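Local coordinates for microtubule-associated protein 1 light chain 3 (Plasmodium falciparum, PDB 4EOY) that binds a peptide of the conjugating enzyme Atg3 through its ubiquitin-like fold and probably acts, as an Atg8 family member, in autophagy-related membrane processes, at residues S7-V18 against K111-M119; K64-N72 against F83-F91. The protein carries 3 engineered substitutions. All coordinates share one frame; numbering follows the deposited sequence.

Overall arrangement
The chain begins with the two N-terminal helical segments that precede the ubiquitin fold in Atg8 proteins. Contact 1 brings the first part of this extension, residues 7-18, against the turn and strand start at 111-119, closing a loop of about ninety residues that holds most of the fold. Within that loop, helix 60-72 is followed by a small hairpin, and contact 2 closes the short return from 64-72 to 83-91. Contact 2 is thus enclosed by contact 1 in sequence, and the two do not cross. Their centres lie 23 Å apart on opposite sides of the chain's centre, yet both reach one sheet, where strands 117-122 and 89-92 run side by side.

Contact 1: S7-V18 against K111-M119; sequences SLKDEVSFENRV and KDEDGYLYM. With CA (calcium ion), chain I.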
loop_
_atom_site.group_PDB
_atom_site.type_symbol
_atom_site.label_atom_id
_atom_site.label_comp_id
_atom_site.label_asym_id
_atom_site.label_seq_id
_atom_site.Cartn_x
_atom_site.Cartn_y
_atom_site.Cartn_z
ATOM N N SER A 7 1.980 -2.642 12.890
ATOM C CA SER A 7 1.223 -1.947 11.840
ATOM C C SER A 7 0.860 -0.503 12.255
ATOM O O SER A 7 1.200 -0.051 13.355
ATOM C CB SER A 7 -0.048 -2.735 11.493
ATOM O OG SER A 7 -0.892 -2.018 10.596
ATOM N N LEU A 8 0.163 0.201 11.365
ATOM C CA LEU A 8 -0.228 1.589 11.587
ATOM C C LEU A 8 -1.287 1.720 12.684
ATOM O O LEU A 8 -1.401 2.770 13.335
ATOM C CB LEU A 8 -0.761 2.193 10.294
ATOM C CG LEU A 8 -0.807 3.717 10.246
ATOM C CD1 LEU A 8 0.569 4.276 9.903
ATOM C CD2 LEU A 8 -1.831 4.164 9.224
ATOM N N LYS A 9 -2.057 0.653 12.887
ATOM C CA LYS A 9 -3.072 0.604 13.945
ATOM C C LYS A 9 -2.437 0.688 15.336
ATOM O O LYS A 9 -3.036 1.216 16.271
ATOM C CB LYS A 9 -3.909 -0.666 13.808
ATOM C CG LYS A 9 -4.668 -0.736 12.495
ATOM C CD LYS A 9 -5.551 -1.969 12.401
ATOM C CE LYS A 9 -6.535 -1.828 11.251
ATOM N NZ LYS A 9 -7.313 -3.070 11.027
ATOM N N ASP A 10 -1.216 0.177 15.454
ATOM C CA ASP A 10 -0.471 0.236 16.707
ATOM C C ASP A 10 0.203 1.603 16.882
ATOM O O ASP A 10 0.510 2.026 18.007
ATOM C CB ASP A 10 0.582 -0.881 16.744
ATOM C CG ASP A 10 0.051 -2.225 16.214
ATOM O OD1 ASP A 10 -1.162 -2.347 15.938
ATOM O OD2 ASP A 10 0.853 -3.159 16.055
ATOM N N GLU A 11 0.442 2.276 15.756
ATOM C CA GLU A 11 1.108 3.574 15.723
ATOM C C GLU A 11 0.157 4.724 15.995
ATOM O O GLU A 11 0.502 5.649 16.739
ATOM C CB GLU A 11 1.749 3.801 14.348
ATOM C CG GLU A 11 3.107 3.147 14.150
ATOM C CD GLU A 11 3.463 2.969 12.682
ATOM O OE1 GLU A 11 4.168 1.988 12.358
ATOM O OE2 GLU A 11 3.040 3.803 11.848
ATOM N N VAL A 12 -1.015 4.677 15.353
ATOM C CA VAL A 12 -2.022 5.750 15.417
ATOM C C VAL A 12 -3.351 5.216 15.932
ATOM O O VAL A 12 -3.767 4.138 15.546
ATOM C CB VAL A 12 -2.305 6.334 14.013
ATOM C CG1 VAL A 12 -3.264 7.505 14.105
ATOM C CG2 VAL A 12 -1.014 6.735 13.314
ATOM N N SER A 13 -4.030 5.991 16.762
ATOM C CA SER A 13 -5.340 5.600 17.311
ATOM C C SER A 13 -6.428 5.541 16.251
ATOM O O SER A 13 -6.354 6.273 15.266
ATOM C CB SER A 13 -5.782 6.606 18.373
ATOM O OG SER A 13 -5.878 7.906 17.807
ATOM N N PHE A 14 -7.447 4.706 16.473
ATOM C CA PHE A 14 -8.579 4.553 15.531
ATOM C C PHE A 14 -9.211 5.895 15.160
ATOM O O PHE A 14 -9.553 6.135 13.995
ATOM C CB PHE A 14 -9.660 3.635 16.096
ATOM C CG PHE A 14 -10.909 3.570 15.245
ATOM C CD1 PHE A 14 -10.977 2.724 14.151
ATOM C CD2 PHE A 14 -12.011 4.364 15.535
ATOM C CE1 PHE A 14 -12.117 2.668 13.372
ATOM C CE2 PHE A 14 -13.154 4.315 14.751
ATOM C CZ PHE A 14 -13.206 3.466 13.667
ATOM N N GLU A 15 -9.349 6.766 16.154
ATOM C CA GLU A 15 -10.024 8.059 15.987
ATOM C C GLU A 15 -9.214 9.040 15.116
ATOM O O GLU A 15 -9.789 9.766 14.296
ATOM C CB GLU A 15 -10.374 8.680 17.351
ATOM C CG GLU A 15 -9.327 8.501 18.449
ATOM C CD GLU A 15 -9.399 7.151 19.180
ATOM O OE1 GLU A 15 -10.097 6.216 18.705
ATOM O OE2 GLU A 15 -8.733 7.020 20.236
ATOM N N ASN A 16 -7.891 9.043 15.286
ATOM C CA ASN A 16 -6.993 9.849 14.439
ATOM C C ASN A 16 -6.963 9.378 12.987
ATOM O O ASN A 16 -7.055 10.197 12.080
ATOM C CB ASN A 16 -5.570 9.874 15.010
ATOM C CG ASN A 16 -5.458 10.721 16.274
ATOM O OD1 ASN A 16 -6.451 10.979 16.946
ATOM N ND2 ASN A 16 -4.239 11.146 16.607
ATOM N N ARG A 17 -6.817 8.064 12.783
ATOM C CA ARG A 17 -6.922 7.420 11.455
ATOM C C ARG A 17 -8.224 7.701 10.712
ATOM O O ARG A 17 -8.205 7.953 9.515
ATOM C CB ARG A 17 -6.731 5.895 11.578
ATOM C CG ARG A 17 -5.281 5.459 11.787
ATOM C CD ARG A 17 -5.155 4.232 12.681
ATOM N NE ARG A 17 -6.149 3.222 12.343
ATOM C CZ ARG A 17 -6.600 2.286 13.169
ATOM N NH1 ARG A 17 -6.139 2.183 14.411
ATOM N NH2 ARG A 17 -7.521 1.440 12.735
ATOM N N VAL A 18 -9.352 7.646 11.418
ATOM C CA VAL A 18 -10.643 8.007 10.831
ATOM C C VAL A 18 -10.647 9.471 10.381
ATOM O O VAL A 18 -11.115 9.794 9.290
ATOM C CB VAL A 18 -11.803 7.752 11.822
ATOM C CG1 VAL A 18 -13.116 8.259 11.255
ATOM C CG2 VAL A 18 -11.914 6.270 12.139
ATOM N N LYS A 111 -12.052 -1.983 2.004
ATOM C CA LYS A 111 -11.669 -0.843 2.832
ATOM C C LYS A 111 -11.896 -1.138 4.318
ATOM O O LYS A 111 -12.910 -1.702 4.712
ATOM C CB LYS A 111 -12.440 0.412 2.372
ATOM C CG LYS A 111 -12.889 1.392 3.435
ATOM C CD LYS A 111 -13.894 2.382 2.851
ATOM C CE LYS A 111 -15.282 1.762 2.715
ATOM N NZ LYS A 111 -16.209 2.598 1.905
ATOM N N ASP A 112 -10.933 -0.746 5.137
ATOM C CA ASP A 112 -11.029 -0.893 6.569
ATOM C C ASP A 112 -12.004 0.143 7.129
ATOM O O ASP A 112 -12.221 1.182 6.532
ATOM C CB ASP A 112 -9.637 -0.711 7.168
ATOM C CG ASP A 112 -9.548 -1.149 8.611
ATOM O OD1 ASP A 112 -10.115 -0.461 9.485
ATOM O OD2 ASP A 112 -8.874 -2.173 8.874
ATOM N N GLU A 113 -12.575 -0.147 8.291
ATOM C CA GLU A 113 -13.496 0.764 8.945
ATOM C C GLU A 113 -12.866 2.131 9.219
ATOM O O GLU A 113 -13.567 3.142 9.219
ATOM C CB GLU A 113 -14.012 0.143 10.254
ATOM C CG GLU A 113 -15.036 1.001 10.976
ATOM C CD GLU A 113 -15.946 0.203 11.895
ATOM O OE1 GLU A 113 -15.464 -0.773 12.512
ATOM O OE2 GLU A 113 -17.143 0.563 12.005
ATOM N N ASP A 114 -11.551 2.163 9.434
ATOM C CA ASP A 114 -10.847 3.425 9.666
ATOM C C ASP A 114 -10.651 4.281 8.388
ATOM O O ASP A 114 -10.118 5.394 8.464
ATOM C CB ASP A 114 -9.505 3.200 10.402
ATOM C CG ASP A 114 -8.473 2.447 9.575
ATOM O OD1 ASP A 114 -8.669 2.213 8.369
ATOM O OD2 ASP A 114 -7.437 2.099 10.160
ATOM N N GLY A 115 -11.087 3.767 7.237
ATOM C CA GLY A 115 -11.008 4.506 5.967
ATOM C C GLY A 115 -9.862 4.090 5.046
ATOM O O GLY A 115 -9.834 4.473 3.879
ATOM N N TYR A 116 -8.916 3.304 5.571
ATOM C CA TYR A 116 -7.733 2.892 4.814
ATOM C C TYR A 116 -7.957 1.588 4.059
ATOM O O TYR A 116 -8.690 0.705 4.516
ATOM C CB TYR A 116 -6.518 2.710 5.745
ATOM C CG TYR A 116 -5.802 3.987 6.123
ATOM C CD1 TYR A 116 -5.050 4.691 5.174
ATOM C CD2 TYR A 116 -5.882 4.502 7.416
ATOM C CE1 TYR A 116 -4.405 5.877 5.494
ATOM C CE2 TYR A 116 -5.245 5.691 7.746
ATOM C CZ TYR A 116 -4.505 6.374 6.773
ATOM O OH TYR A 116 -3.853 7.554 7.082
ATOM N N LEU A 117 -7.313 1.468 2.897
ATOM C CA LEU A 117 -7.154 0.185 2.257
ATOM C C LEU A 117 -5.815 -0.407 2.692
ATOM O O LEU A 117 -4.738 0.107 2.340
ATOM C CB LEU A 117 -7.212 0.304 0.747
ATOM C CG LEU A 117 -7.170 -1.035 -0.007
ATOM C CD1 LEU A 117 -8.417 -1.822 0.333
ATOM C CD2 LEU A 117 -7.014 -0.806 -1.507
ATOM N N TYR A 118 -5.879 -1.495 3.454
ATOM C CA TYR A 118 -4.673 -2.150 3.950
ATOM C C TYR A 118 -4.270 -3.250 3.005
ATOM O O TYR A 118 -5.098 -4.095 2.611
ATOM C CB TYR A 118 -4.908 -2.730 5.337
ATOM C CG TYR A 118 -4.930 -1.692 6.442
ATOM C CD1 TYR A 118 -6.103 -1.051 6.790
ATOM C CD2 TYR A 118 -3.774 -1.365 7.135
ATOM C CE1 TYR A 118 -6.126 -0.102 7.789
ATOM C CE2 TYR A 118 -3.793 -0.424 8.145
ATOM C CZ TYR A 118 -4.974 0.211 8.460
ATOM O OH TYR A 118 -4.971 1.163 9.466
ATOM N N MET A 119 -3.022 -3.203 2.580
ATOM C CA MET A 119 -2.468 -4.216 1.687
ATOM C C MET A 119 -1.157 -4.742 2.258
ATOM O O MET A 119 -0.418 -4.016 2.941
ATOM C CB MET A 119 -2.250 -3.627 0.296
ATOM C CG MET A 119 -3.555 -3.279 -0.411
ATOM S SD MET A 119 -3.211 -2.794 -2.100
ATOM C CE MET A 119 -2.748 -4.359 -2.856
HETATM CA CA CA I . -7.683 6.826 14.103
#
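D114 OD2 is gripped by three donors: R17 NE, R17 NH2 and the hydroxyl of Y118. The buried R17-D114 salt bridge fastens the N-terminal helical extension, a hallmark of Atg8 proteins, to the ubiquitin fold. R17 approaches side-on, NE at 2.8 Å and NH2 at 2.7 Å from D114 OD2. Both meet the oxygen on its anti side but tilted out of the carboxylate plane. Y118 OH takes the syn lone pair of D114 OD2. With D114 CG between the backbone N and the carbonyl carbon (chi1 67°), OD1 turns back to accept from Y116 N in an Asx turn that fixes the carboxylate. R17 NH1 points elsewhere, to V12 O, so the guanidinium also ties down the link between the two helical segments.

K9 runs extended beyond CG and across Y118: its NZ lies over the ring face in a cation-pi contact, 4.9 Å from the Y118 centroid, and forms a salt bridge with D112 OD2 at 2.8 Å. The K9 and R17 charges would probably favour ionised aspartates here. L8 CD2 and R17 CG both approach Y116 CE2, and the Y116 ring also packs on an aromatic side chain of the bound peptide. F14 CE1 rests 4.0 Å from D114 CA.

Contact 2: K64-N72 against F83-F91; sequences KFILHQHIN and FRERTIYLF. With ACT (acetate ion), chain H.
N72, at the C-terminal end of the segment from helix 60-72, reaches toward the extended return F83-I88. Its CB lies 3.5 Å from F83 CE1 and also packs against R84 O. CG, anti to the carbonyl carbon (chi1 -71°), sits 3.4 Å from R84 O with I88 CD1 also near, and the amide slides past R86 in the opposite direction. At the tip the two branches part: OD1 rests 3.5 Å from R86 CB, and ND2 makes a weak hydrogen bond to R86 O at 3.4 Å while touching I88 CD1. The backbone adds a firmer link, R84 N to N72 O at 3.0 Å, so main chain and side chain of this one residue hold two points of the return.

H68 sets its ring beside the same carbonyl, CE1 3.1 Å from R86 O, and I88 CD1 lies over one ring face. The I88 methyl also presses on I71 CG2, a tight pair at 3.5 Å. Further along, L90 CD1 meets K64 CG and its CD2 meets L67 CD2, while K64 NZ hydrogen-bonds to T99 OG1 and P97 O.

This is part of the helix-on-sheet packing of the ubiquitin fold: the axes of helix 64-72 and edge strand 89-91 approach to 10.0 Å at 119°, with I71, I88 and L90 also packing on Y121 of strand 117-122 and L67 and I71 on I36 of strand 31-38.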
loop_
_atom_site.group_PDB
_atom_site.type_symbol
_atom_site.label_atom_id
_atom_site.label_comp_id
_atom_site.label_asym_id
_atom_site.label_seq_id
_atom_site.Cartn_x
_atom_site.Cartn_y
_atom_site.Cartn_z
ATOM N N LYS A 64 0.175 -2.912 -8.544
ATOM C CA LYS A 64 1.027 -4.048 -8.188
ATOM C C LYS A 64 2.431 -3.944 -8.802
ATOM O O LYS A 64 3.415 -4.248 -8.141
ATOM C CB LYS A 64 0.380 -5.383 -8.605
ATOM C CG LYS A 64 -0.793 -5.811 -7.725
ATOM C CD LYS A 64 -1.086 -7.313 -7.786
ATOM C CE LYS A 64 -1.728 -7.735 -9.095
ATOM N NZ LYS A 64 -2.288 -9.117 -9.006
ATOM N N PHE A 65 2.521 -3.525 -10.062
ATOM C CA PHE A 65 3.827 -3.309 -10.700
ATOM C C PHE A 65 4.598 -2.217 -9.980
ATOM O O PHE A 65 5.743 -2.395 -9.613
ATOM C CB PHE A 65 3.652 -2.955 -12.166
ATOM C CG PHE A 65 4.929 -2.576 -12.861
ATOM C CD1 PHE A 65 5.381 -1.257 -12.850
ATOM C CD2 PHE A 65 5.684 -3.531 -13.530
ATOM C CE1 PHE A 65 6.561 -0.907 -13.484
ATOM C CE2 PHE A 65 6.859 -3.179 -14.171
ATOM C CZ PHE A 65 7.295 -1.869 -14.144
ATOM N N ILE A 66 3.953 -1.089 -9.753
ATOM C CA ILE A 66 4.564 0.016 -9.012
ATOM C C ILE A 66 5.013 -0.422 -7.616
ATOM O O ILE A 66 6.087 -0.048 -7.140
ATOM C CB ILE A 66 3.571 1.192 -8.885
ATOM C CG1 ILE A 66 3.285 1.801 -10.273
ATOM C CG2 ILE A 66 4.087 2.231 -7.909
ATOM C CD1 ILE A 66 2.145 2.800 -10.275
ATOM N N LEU A 67 4.188 -1.215 -6.946
ATOM C CA LEU A 67 4.493 -1.612 -5.566
ATOM C C LEU A 67 5.681 -2.582 -5.501
ATOM O O LEU A 67 6.475 -2.528 -4.568
ATOM C CB LEU A 67 3.253 -2.219 -4.910
ATOM C CG LEU A 67 3.155 -2.135 -3.392
ATOM C CD1 LEU A 67 3.369 -0.721 -2.896
ATOM C CD2 LEU A 67 1.794 -2.635 -2.938
ATOM N N HIS A 68 5.800 -3.450 -6.508
ATOM C CA HIS A 68 6.940 -4.349 -6.652
ATOM C C HIS A 68 8.235 -3.586 -6.664
ATOM O O HIS A 68 9.188 -3.963 -5.981
ATOM C CB HIS A 68 6.824 -5.134 -7.956
ATOM C CG HIS A 68 7.676 -6.383 -8.006
ATOM N ND1 HIS A 68 9.017 -6.359 -7.851
ATOM C CD2 HIS A 68 7.332 -7.721 -8.241
ATOM C CE1 HIS A 68 9.507 -7.616 -7.958
ATOM N NE2 HIS A 68 8.476 -8.448 -8.194
ATOM N N GLN A 69 8.282 -2.520 -7.454
ATOM C CA GLN A 69 9.495 -1.714 -7.597
ATOM C C GLN A 69 9.809 -1.003 -6.299
ATOM O O GLN A 69 10.940 -1.066 -5.806
ATOM C CB GLN A 69 9.341 -0.670 -8.711
ATOM C CG GLN A 69 8.962 -1.240 -10.064
ATOM C CD GLN A 69 9.899 -2.337 -10.500
ATOM O OE1 GLN A 69 11.105 -2.138 -10.535
ATOM N NE2 GLN A 69 9.352 -3.509 -10.831
ATOM N N HIS A 70 8.799 -0.347 -5.724
ATOM C CA HIS A 70 9.001 0.399 -4.474
ATOM C C HIS A 70 9.609 -0.479 -3.403
ATOM O O HIS A 70 10.632 -0.119 -2.787
ATOM C CB HIS A 70 7.691 1.032 -4.024
ATOM C CG HIS A 70 7.798 1.858 -2.763
ATOM N ND1 HIS A 70 8.403 3.067 -2.729
ATOM C CD2 HIS A 70 7.330 1.616 -1.469
ATOM C CE1 HIS A 70 8.349 3.567 -1.476
ATOM N NE2 HIS A 70 7.688 2.680 -0.702
ATOM N N ILE A 71 9.021 -1.656 -3.186
ATOM C CA ILE A 71 9.497 -2.542 -2.115
ATOM C C ILE A 71 10.953 -2.971 -2.344
ATOM O O ILE A 71 11.714 -3.172 -1.386
ATOM C CB ILE A 71 8.614 -3.790 -1.969
ATOM C CG1 ILE A 71 7.213 -3.388 -1.494
ATOM C CG2 ILE A 71 9.241 -4.782 -0.985
ATOM C CD1 ILE A 71 6.119 -4.401 -1.824
ATOM N N ASN A 72 11.337 -3.087 -3.613
ATOM C CA ASN A 72 12.676 -3.532 -3.974
ATOM C C ASN A 72 13.713 -2.424 -4.192
ATOM O O ASN A 72 14.848 -2.722 -4.506
ATOM C CB ASN A 72 12.593 -4.435 -5.205
ATOM C CG ASN A 72 11.981 -5.775 -4.887
ATOM O OD1 ASN A 72 12.236 -6.348 -3.832
ATOM N ND2 ASN A 72 11.161 -6.280 -5.789
ATOM N N PHE A 83 17.981 -0.829 -6.922
ATOM C CA PHE A 83 16.933 -1.835 -7.110
ATOM C C PHE A 83 17.550 -3.223 -7.047
ATOM O O PHE A 83 18.376 -3.559 -7.894
ATOM C CB PHE A 83 16.250 -1.631 -8.466
ATOM C CG PHE A 83 15.351 -2.766 -8.889
ATOM C CD1 PHE A 83 14.191 -3.052 -8.182
ATOM C CD2 PHE A 83 15.649 -3.534 -10.006
ATOM C CE1 PHE A 83 13.365 -4.089 -8.560
ATOM C CE2 PHE A 83 14.819 -4.579 -10.390
ATOM C CZ PHE A 83 13.677 -4.855 -9.662
ATOM N N ARG A 84 17.135 -4.021 -6.050
ATOM C CA ARG A 84 17.477 -5.441 -5.970
ATOM C C ARG A 84 16.237 -6.285 -6.260
ATOM O O ARG A 84 15.253 -6.190 -5.529
ATOM C CB ARG A 84 18.010 -5.794 -4.587
ATOM C CG ARG A 84 18.484 -7.242 -4.487
ATOM C CD ARG A 84 19.198 -7.541 -3.183
ATOM N NE ARG A 84 20.497 -6.881 -3.091
ATOM C CZ ARG A 84 21.371 -7.065 -2.104
ATOM N NH1 ARG A 84 21.105 -7.898 -1.096
ATOM N NH2 ARG A 84 22.526 -6.413 -2.129
ATOM N N GLU A 85 16.307 -7.119 -7.300
ATOM C CA GLU A 85 15.215 -8.027 -7.687
ATOM C C GLU A 85 14.947 -9.115 -6.632
ATOM O O GLU A 85 15.856 -9.871 -6.243
ATOM C CB GLU A 85 15.530 -8.698 -9.028
ATOM C CG GLU A 85 14.645 -9.892 -9.404
ATOM C CD GLU A 85 13.240 -9.501 -9.855
ATOM O OE1 GLU A 85 12.589 -8.682 -9.170
ATOM O OE2 GLU A 85 12.774 -10.028 -10.895
ATOM N N ARG A 86 13.698 -9.166 -6.175
ATOM C CA ARG A 86 13.212 -10.189 -5.245
ATOM C C ARG A 86 11.776 -10.524 -5.633
ATOM O O ARG A 86 11.048 -9.661 -6.148
ATOM C CB ARG A 86 13.209 -9.662 -3.820
ATOM C CG ARG A 86 14.563 -9.258 -3.266
ATOM C CD ARG A 86 14.280 -8.592 -1.954
ATOM N NE ARG A 86 15.140 -7.611 -1.421
ATOM C CZ ARG A 86 15.673 -6.427 -1.628
ATOM N NH1 ARG A 86 16.753 -6.354 -0.891
ATOM N NH2 ARG A 86 15.157 -5.315 -2.124
ATOM N N THR A 87 11.377 -11.775 -5.395
ATOM C CA THR A 87 9.997 -12.206 -5.620
ATOM C C THR A 87 9.115 -11.713 -4.465
ATOM O O THR A 87 9.440 -11.918 -3.297
ATOM C CB THR A 87 9.883 -13.750 -5.799
ATOM O OG1 THR A 87 8.504 -14.133 -5.852
ATOM C CG2 THR A 87 10.521 -14.504 -4.657
ATOM N N ILE A 88 8.015 -11.037 -4.811
ATOM C CA ILE A 88 7.052 -10.525 -3.835
ATOM C C ILE A 88 5.647 -11.033 -4.155
ATOM O O ILE A 88 5.266 -11.128 -5.311
ATOM C CB ILE A 88 7.018 -8.984 -3.828
ATOM C CG1 ILE A 88 8.411 -8.422 -3.523
ATOM C CG2 ILE A 88 6.004 -8.469 -2.813
ATOM C CD1 ILE A 88 8.496 -6.911 -3.645
ATOM N N TYR A 89 4.893 -11.372 -3.117
ATOM C CA TYR A 89 3.476 -11.671 -3.262
ATOM C C TYR A 89 2.667 -10.646 -2.493
ATOM O O TYR A 89 2.965 -10.368 -1.323
ATOM C CB TYR A 89 3.174 -13.057 -2.716
ATOM C CG TYR A 89 3.871 -14.159 -3.468
ATOM C CD1 TYR A 89 3.309 -14.724 -4.597
ATOM C CD2 TYR A 89 5.109 -14.637 -3.040
ATOM C CE1 TYR A 89 3.950 -15.750 -5.276
ATOM C CE2 TYR A 89 5.759 -15.650 -3.712
ATOM C CZ TYR A 89 5.180 -16.206 -4.823
ATOM O OH TYR A 89 5.830 -17.223 -5.484
ATOM N N LEU A 90 1.658 -10.084 -3.157
ATOM C CA LEU A 90 0.818 -9.031 -2.577
ATOM C C LEU A 90 -0.582 -9.528 -2.182
ATOM O O LEU A 90 -1.182 -10.376 -2.866
ATOM C CB LEU A 90 0.681 -7.880 -3.564
ATOM C CG LEU A 90 1.994 -7.156 -3.901
ATOM C CD1 LEU A 90 1.767 -6.130 -5.008
ATOM C CD2 LEU A 90 2.583 -6.495 -2.658
ATOM N N PHE A 91 -1.103 -8.972 -1.093
ATOM C CA PHE A 91 -2.375 -9.410 -0.540
ATOM C C PHE A 91 -3.272 -8.274 -0.097
ATOM O O PHE A 91 -2.814 -7.318 0.519
ATOM C CB PHE A 91 -2.124 -10.329 0.651
ATOM C CG PHE A 91 -1.351 -11.563 0.299
ATOM C CD1 PHE A 91 0.033 -11.535 0.231
ATOM C CD2 PHE A 91 -2.013 -12.753 0.014
ATOM C CE1 PHE A 91 0.750 -12.664 -0.104
ATOM C CE2 PHE A 91 -1.304 -13.892 -0.323
ATOM C CZ PHE A 91 0.073 -13.850 -0.386
HETATM C C ACT H . 0.887 -11.123 -7.050
HETATM O O ACT H . 0.432 -10.494 -6.069
HETATM O OXT ACT H . 1.196 -12.337 -6.970
HETATM C CH3 ACT H . 1.056 -10.408 -8.359
#